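Local coordinates for HD domain-containing protein (Aquifex aeolicus, PDB 2HEK) that binds zinc and guanosine diphosphate at separate sites and, as an HD-domain protein, may act as a dGTPase, although its function is not established, at residues R30-K35 with F252-D257; T109-K114 with L134-L139. One frame throughout, in Å; residues are numbered along the deposited sequence.

Contact 1. Residues R30-K35 with F252-D257; sequences RLRYVK and FLRLND. With GDP (guanosine-5'-diphosphate), chain H.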
# COMPACT_ATOMS: atom_id res chain seq x y z
N ARG A 30 23.16 -22.40 1.11
CA ARG A 30 24.08 -21.63 0.29
C ARG A 30 23.40 -20.42 -0.39
O ARG A 30 24.00 -19.33 -0.59
CB ARG A 30 24.67 -22.56 -0.81
CG ARG A 30 25.57 -21.84 -1.82
CD ARG A 30 26.10 -22.77 -2.94
NE ARG A 30 26.63 -21.91 -3.97
CZ ARG A 30 25.92 -21.44 -5.01
NH1 ARG A 30 24.67 -21.82 -5.21
NH2 ARG A 30 26.49 -20.61 -5.86
N LEU A 31 22.15 -20.61 -0.79
CA LEU A 31 21.48 -19.56 -1.55
C LEU A 31 21.29 -18.30 -0.70
O LEU A 31 21.18 -17.23 -1.25
CB LEU A 31 20.15 -20.07 -2.09
CG LEU A 31 20.23 -21.22 -3.11
CD1 LEU A 31 18.82 -21.59 -3.49
CD2 LEU A 31 21.05 -20.87 -4.34
N ARG A 32 21.29 -18.42 0.64
CA ARG A 32 21.24 -17.26 1.57
C ARG A 32 22.46 -16.36 1.38
O ARG A 32 22.46 -15.27 1.87
CB ARG A 32 21.31 -17.71 3.03
CG ARG A 32 20.03 -18.12 3.62
CD ARG A 32 20.09 -18.35 5.07
NE ARG A 32 18.84 -17.82 5.59
CZ ARG A 32 17.97 -18.51 6.28
NH1 ARG A 32 18.25 -19.77 6.61
NH2 ARG A 32 16.86 -17.92 6.66
N TYR A 33 23.50 -16.85 0.71
CA TYR A 33 24.78 -16.10 0.61
C TYR A 33 25.07 -15.65 -0.83
O TYR A 33 26.21 -15.33 -1.21
CB TYR A 33 25.92 -16.90 1.30
CG TYR A 33 25.48 -17.27 2.72
CD1 TYR A 33 25.43 -16.29 3.73
CD2 TYR A 33 25.02 -18.54 3.02
CE1 TYR A 33 24.98 -16.58 5.02
CE2 TYR A 33 24.53 -18.85 4.34
CZ TYR A 33 24.53 -17.85 5.33
OH TYR A 33 24.04 -18.09 6.62
N VAL A 34 24.00 -15.59 -1.62
CA VAL A 34 24.06 -15.17 -3.03
C VAL A 34 22.93 -14.16 -3.24
O VAL A 34 21.76 -14.55 -3.27
CB VAL A 34 23.83 -16.37 -4.02
CG1 VAL A 34 23.82 -15.89 -5.49
CG2 VAL A 34 24.87 -17.52 -3.84
N LYS A 35 23.26 -12.88 -3.40
CA LYS A 35 22.26 -11.85 -3.70
C LYS A 35 21.62 -12.12 -5.04
O LYS A 35 22.30 -12.45 -6.02
CB LYS A 35 22.90 -10.45 -3.71
CG LYS A 35 23.23 -9.94 -2.29
CD LYS A 35 23.66 -8.46 -2.31
CE LYS A 35 24.55 -8.09 -1.10
NZ LYS A 35 25.83 -8.92 -1.09
N PHE A 252 31.94 -25.91 -6.71
CA PHE A 252 30.86 -25.02 -7.11
C PHE A 252 30.16 -24.51 -5.85
O PHE A 252 30.01 -23.32 -5.70
CB PHE A 252 29.87 -25.70 -8.05
CG PHE A 252 28.60 -24.91 -8.23
CD1 PHE A 252 28.57 -23.82 -9.08
CD2 PHE A 252 27.48 -25.23 -7.49
CE1 PHE A 252 27.41 -23.06 -9.22
CE2 PHE A 252 26.32 -24.47 -7.61
CZ PHE A 252 26.29 -23.39 -8.48
N LEU A 253 29.78 -25.42 -4.94
CA LEU A 253 29.05 -25.07 -3.74
C LEU A 253 29.75 -24.04 -2.86
O LEU A 253 29.09 -23.26 -2.18
CB LEU A 253 28.62 -26.31 -2.94
CG LEU A 253 27.56 -27.22 -3.59
CD1 LEU A 253 27.36 -28.47 -2.74
CD2 LEU A 253 26.20 -26.55 -3.82
N ARG A 254 31.08 -23.99 -2.90
CA ARG A 254 31.80 -22.99 -2.10
C ARG A 254 31.81 -21.60 -2.73
O ARG A 254 32.23 -20.64 -2.09
CB ARG A 254 33.21 -23.48 -1.75
CG ARG A 254 33.17 -24.57 -0.68
CD ARG A 254 34.53 -24.95 -0.10
NE ARG A 254 35.28 -25.95 -0.90
CZ ARG A 254 36.22 -25.65 -1.79
NH1 ARG A 254 36.54 -24.38 -2.06
NH2 ARG A 254 36.83 -26.63 -2.44
N LEU A 255 31.34 -21.48 -3.96
CA LEU A 255 31.22 -20.18 -4.60
C LEU A 255 29.98 -19.46 -4.06
O LEU A 255 28.85 -19.81 -4.42
CB LEU A 255 31.08 -20.34 -6.11
CG LEU A 255 32.29 -20.78 -6.92
CD1 LEU A 255 31.83 -21.06 -8.34
CD2 LEU A 255 33.39 -19.71 -6.91
N ASN A 256 30.20 -18.47 -3.20
CA ASN A 256 29.17 -17.51 -2.80
C ASN A 256 29.69 -16.07 -2.99
O ASN A 256 30.85 -15.89 -3.42
CB ASN A 256 28.62 -17.80 -1.39
CG ASN A 256 29.68 -17.67 -0.29
OD1 ASN A 256 30.57 -16.82 -0.34
ND2 ASN A 256 29.56 -18.50 0.72
N ASP A 257 28.87 -15.05 -2.72
CA ASP A 257 29.28 -13.68 -3.04
C ASP A 257 30.51 -13.32 -2.21
O ASP A 257 31.45 -12.76 -2.75
CB ASP A 257 28.22 -12.63 -2.70
CG ASP A 257 26.94 -12.78 -3.51
OD1 ASP A 257 26.88 -13.55 -4.48
OD2 ASP A 257 25.97 -12.08 -3.14
PB GDP H . 11.21 -23.61 16.40
O1B GDP H . 10.73 -22.35 17.10
O2B GDP H . 10.86 -24.81 17.26
O3B GDP H . 10.49 -23.75 15.07
O3A GDP H . 12.82 -23.55 16.18
PA GDP H . 13.51 -23.14 14.77
O1A GDP H . 13.08 -24.06 13.65
O2A GDP H . 15.02 -23.10 14.85
O5' GDP H . 12.93 -21.65 14.54
C5' GDP H . 13.24 -20.89 13.38
C4' GDP H . 11.93 -20.36 12.81
O4' GDP H . 12.26 -19.35 11.86
C3' GDP H . 11.13 -21.44 12.07
O3' GDP H . 9.91 -21.77 12.74
C2' GDP H . 10.86 -20.85 10.69
O2' GDP H . 9.52 -20.36 10.62
C1' GDP H . 11.83 -19.68 10.54
N9 GDP H . 13.01 -19.99 9.67
C8 GDP H . 13.70 -19.07 8.95
N7 GDP H . 14.72 -19.63 8.25
C5 GDP H . 14.71 -20.95 8.51
C6 GDP H . 15.50 -22.13 8.10
O6 GDP H . 16.47 -22.02 7.33
N1 GDP H . 15.16 -23.33 8.60
C2 GDP H . 14.13 -23.50 9.46
N2 GDP H . 13.85 -24.75 9.92
N3 GDP H . 13.36 -22.47 9.88
C4 GDP H . 13.59 -21.19 9.45
O HOH W 1 25.05 -12.74 -6.32
O HOH W 2 26.43 -9.33 -3.98
O HOH W 3 25.89 -11.72 -0.11
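Arg30 reaches the backbone of 252-257 with an almost fully stretched side chain, CG lying anti to the backbone N (chi1 175°). Its guanidinium takes hold of the carbonyl of Leu255 side-on: NE (3.1 Å) and NH2 (2.9 Å) both donate to Leu255 O, which lies close to the guanidinium plane. The two bonds use that oxygen differently, for NH2 comes in nearly along the C=O axis while NE stands above the carbonyl plane. Phe252 lies against one face, its CE2 3.9 Å above the guanidinium plane and the two planes tilted by 40°; CG2 of Val34 presses on the opposite face. Packing on both faces holds the buried guanidinium flat, and the in-plane bonds to Leu255 O, with a further one from NH2 to His88 O, set its turn within that plane. Arginine suits this place because its flat head can be packed on both faces while its N-H groups serve backbone oxygens.

Further along, Asp257 meets the other segment with both backbone and side chain. Its N donates almost straight to Tyr33 O (3.1 Å). Lys35 N donates to OD2 of Asp257 at 2.8 Å with an almost straight N-H...O, reaching it on the syn side but tilted out of the carboxylate plane. The ammonium of Lys35 stands in a long salt bridge to Asp257 OD2, supplemented by two waters that link NZ and OD2, and Lys35 also makes a cation-pi contact with Tyr41. Beside this, CB of Tyr33 rests on CB of Asn256, whose OD1 N-caps the following helix at Phe259 N.

Arg32 makes no contact with 252-257; its NH1 donates to O6 and its NH2 to N7 of the guanine of GDP. The contact thus ties the loop between helices 26-29 and 51-69 to the turn joining helices 250-253 and 257-266, with Leu253 also touching helix 26-29 and Phe252 leaning on helix 108-115.

Contact 2. Residues T109-K114 with L134-L139; sequences TERVIK and LVRITL
Glu110 crosses Val135 at about a right angle, and its aliphatic stem rather than its charge makes the contact. CB sits 3.9 Å from Val135 CG1 and also faces Leu139 CD1. CG, placed anti to the backbone N (chi1 177°), runs over the same methyl at 3.8 Å, and CD passes it at a similar distance. At the tip the carboxylate turns back to its own helix: OE2 accepts from Lys114 NZ through its anti lone pair at 2.6 Å, a salt bridge one turn along. Lys114 NZ is paired with Glu132 as well, so the lysine links the two helices by charge at the border while its CE skirts Val135 CG2. A glutamate fits here because its methylenes can pack against valine and its head remains at the partly exposed margin.

The segments, parts of helices 108-115 and 128-139, run roughly antiparallel, their axes 150° apart in direction and 10.5 Å apart at closest approach, a helix pair within the all-helical HD domain. This separation is bridged wholly by side chains. Val135 straddles the seam: while CG1 takes the stem of Glu110, CG2 slides past Ile113, lying 4.0 Å from its CG2. The branched carbons of both residues stay close to their backbones and make compact packing surfaces.

Deeper in, the CD1 methyl of Ile113 approaches CD2 of Leu134, which in turn packs on helix 74-82. Thr109 and Thr138 point their CG2 methyls at each other, tip to tip at 4.1 Å. Thr138 OG1 is hydrogen-bonded to Ala80 O, and the side chain of Thr138 touches His84 of the probable HD motif. At the far end Leu139 slides past Thr109, its CD2 3.8 Å from Thr109 CB.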
# COMPACT_ATOMS: atom_id res chain seq x y z
N THR A 109 22.40 -26.92 -11.88
CA THR A 109 21.18 -27.23 -11.10
C THR A 109 20.95 -28.73 -11.06
O THR A 109 20.62 -29.26 -10.02
CB THR A 109 19.93 -26.52 -11.63
OG1 THR A 109 20.11 -25.11 -11.48
CG2 THR A 109 18.70 -26.93 -10.84
N GLU A 110 21.10 -29.39 -12.22
CA GLU A 110 20.98 -30.84 -12.29
C GLU A 110 22.07 -31.49 -11.47
O GLU A 110 21.77 -32.41 -10.72
CB GLU A 110 20.99 -31.38 -13.75
CG GLU A 110 20.93 -32.94 -13.82
CD GLU A 110 20.78 -33.47 -15.27
OE1 GLU A 110 20.87 -32.65 -16.19
OE2 GLU A 110 20.56 -34.68 -15.49
N ARG A 111 23.31 -31.01 -11.55
CA ARG A 111 24.41 -31.57 -10.78
C ARG A 111 24.20 -31.49 -9.27
O ARG A 111 24.46 -32.45 -8.55
CB ARG A 111 25.72 -30.87 -11.17
CG ARG A 111 26.18 -31.16 -12.59
CD ARG A 111 27.64 -30.85 -12.78
NE ARG A 111 28.48 -31.61 -11.85
CZ ARG A 111 29.74 -31.32 -11.58
NH1 ARG A 111 30.32 -30.28 -12.18
NH2 ARG A 111 30.43 -32.06 -10.73
N VAL A 112 23.73 -30.34 -8.80
CA VAL A 112 23.49 -30.13 -7.36
C VAL A 112 22.36 -31.07 -6.86
O VAL A 112 22.45 -31.67 -5.79
CB VAL A 112 23.24 -28.63 -7.01
CG1 VAL A 112 22.81 -28.48 -5.56
CG2 VAL A 112 24.49 -27.80 -7.27
N ILE A 113 21.30 -31.20 -7.66
CA ILE A 113 20.20 -32.11 -7.30
C ILE A 113 20.67 -33.57 -7.24
O ILE A 113 20.22 -34.32 -6.36
CB ILE A 113 19.05 -31.96 -8.29
CG1 ILE A 113 18.34 -30.62 -8.10
CG2 ILE A 113 18.05 -33.11 -8.13
CD1 ILE A 113 17.52 -30.19 -9.30
N LYS A 114 21.54 -33.98 -8.16
CA LYS A 114 21.91 -35.39 -8.28
C LYS A 114 23.13 -35.80 -7.46
O LYS A 114 23.21 -36.96 -7.02
CB LYS A 114 22.10 -35.75 -9.75
CG LYS A 114 20.76 -35.88 -10.49
CD LYS A 114 20.97 -36.19 -11.97
CE LYS A 114 19.64 -36.52 -12.65
NZ LYS A 114 19.82 -36.81 -14.13
N LEU A 134 11.23 -33.98 -12.39
CA LEU A 134 11.49 -32.73 -11.66
C LEU A 134 12.67 -31.95 -12.26
O LEU A 134 12.58 -30.74 -12.46
CB LEU A 134 11.76 -33.02 -10.17
CG LEU A 134 11.99 -31.80 -9.25
CD1 LEU A 134 11.63 -32.23 -7.85
CD2 LEU A 134 13.43 -31.36 -9.27
N VAL A 135 13.77 -32.63 -12.53
CA VAL A 135 14.94 -31.98 -13.15
C VAL A 135 14.61 -31.34 -14.51
O VAL A 135 14.94 -30.19 -14.76
CB VAL A 135 16.12 -32.96 -13.28
CG1 VAL A 135 17.20 -32.35 -14.20
CG2 VAL A 135 16.68 -33.29 -11.90
N ARG A 136 13.94 -32.07 -15.39
CA ARG A 136 13.54 -31.55 -16.70
C ARG A 136 12.60 -30.36 -16.58
O ARG A 136 12.75 -29.38 -17.29
CB ARG A 136 12.87 -32.66 -17.54
CG ARG A 136 13.90 -33.65 -18.11
CD ARG A 136 13.34 -34.56 -19.23
NE ARG A 136 12.32 -35.48 -18.74
CZ ARG A 136 12.61 -36.67 -18.19
NH1 ARG A 136 13.86 -37.05 -18.02
NH2 ARG A 136 11.66 -37.45 -17.78
N ILE A 137 11.62 -30.49 -15.71
CA ILE A 137 10.63 -29.47 -15.46
C ILE A 137 11.33 -28.19 -14.99
O ILE A 137 11.12 -27.09 -15.55
CB ILE A 137 9.58 -29.97 -14.45
CG1 ILE A 137 8.68 -31.01 -15.15
CG2 ILE A 137 8.69 -28.78 -13.84
CD1 ILE A 137 7.96 -31.89 -14.20
N THR A 138 12.23 -28.33 -14.02
CA THR A 138 12.90 -27.16 -13.48
C THR A 138 13.88 -26.52 -14.47
O THR A 138 14.12 -25.32 -14.40
CB THR A 138 13.55 -27.40 -12.09
OG1 THR A 138 13.54 -26.15 -11.39
CG2 THR A 138 14.98 -27.94 -12.21
N LEU A 139 14.45 -27.30 -15.39
CA LEU A 139 15.39 -26.72 -16.35
C LEU A 139 14.71 -26.21 -17.59
O LEU A 139 15.39 -25.70 -18.49
CB LEU A 139 16.48 -27.71 -16.74
CG LEU A 139 17.33 -28.27 -15.62
CD1 LEU A 139 18.32 -29.27 -16.21
CD2 LEU A 139 18.04 -27.16 -14.92

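Both contacts are largely buried, yet their chemistry differs. Contact 1 joins a loop to the turn between two helices, far apart in sequence, and backbone carbonyls and amides there are met by charged side chains and by each other; contact 2 pairs two regular helices close in sequence, whose backbone bonds are made internally, leaving mainly methyl and methylene groups to meet between them. Helix 108-115 connects the two: Val112, which does not touch 134-139, packs its CG2 against Phe252 CE2 (3.8 Å) and Leu253. Both also approach the zinc site, Val34 to about 10 Å and Thr138 to about 9 Å from side chain to metal, whereas Arg32 of contact 1 is one of several residues binding one GDP molecule.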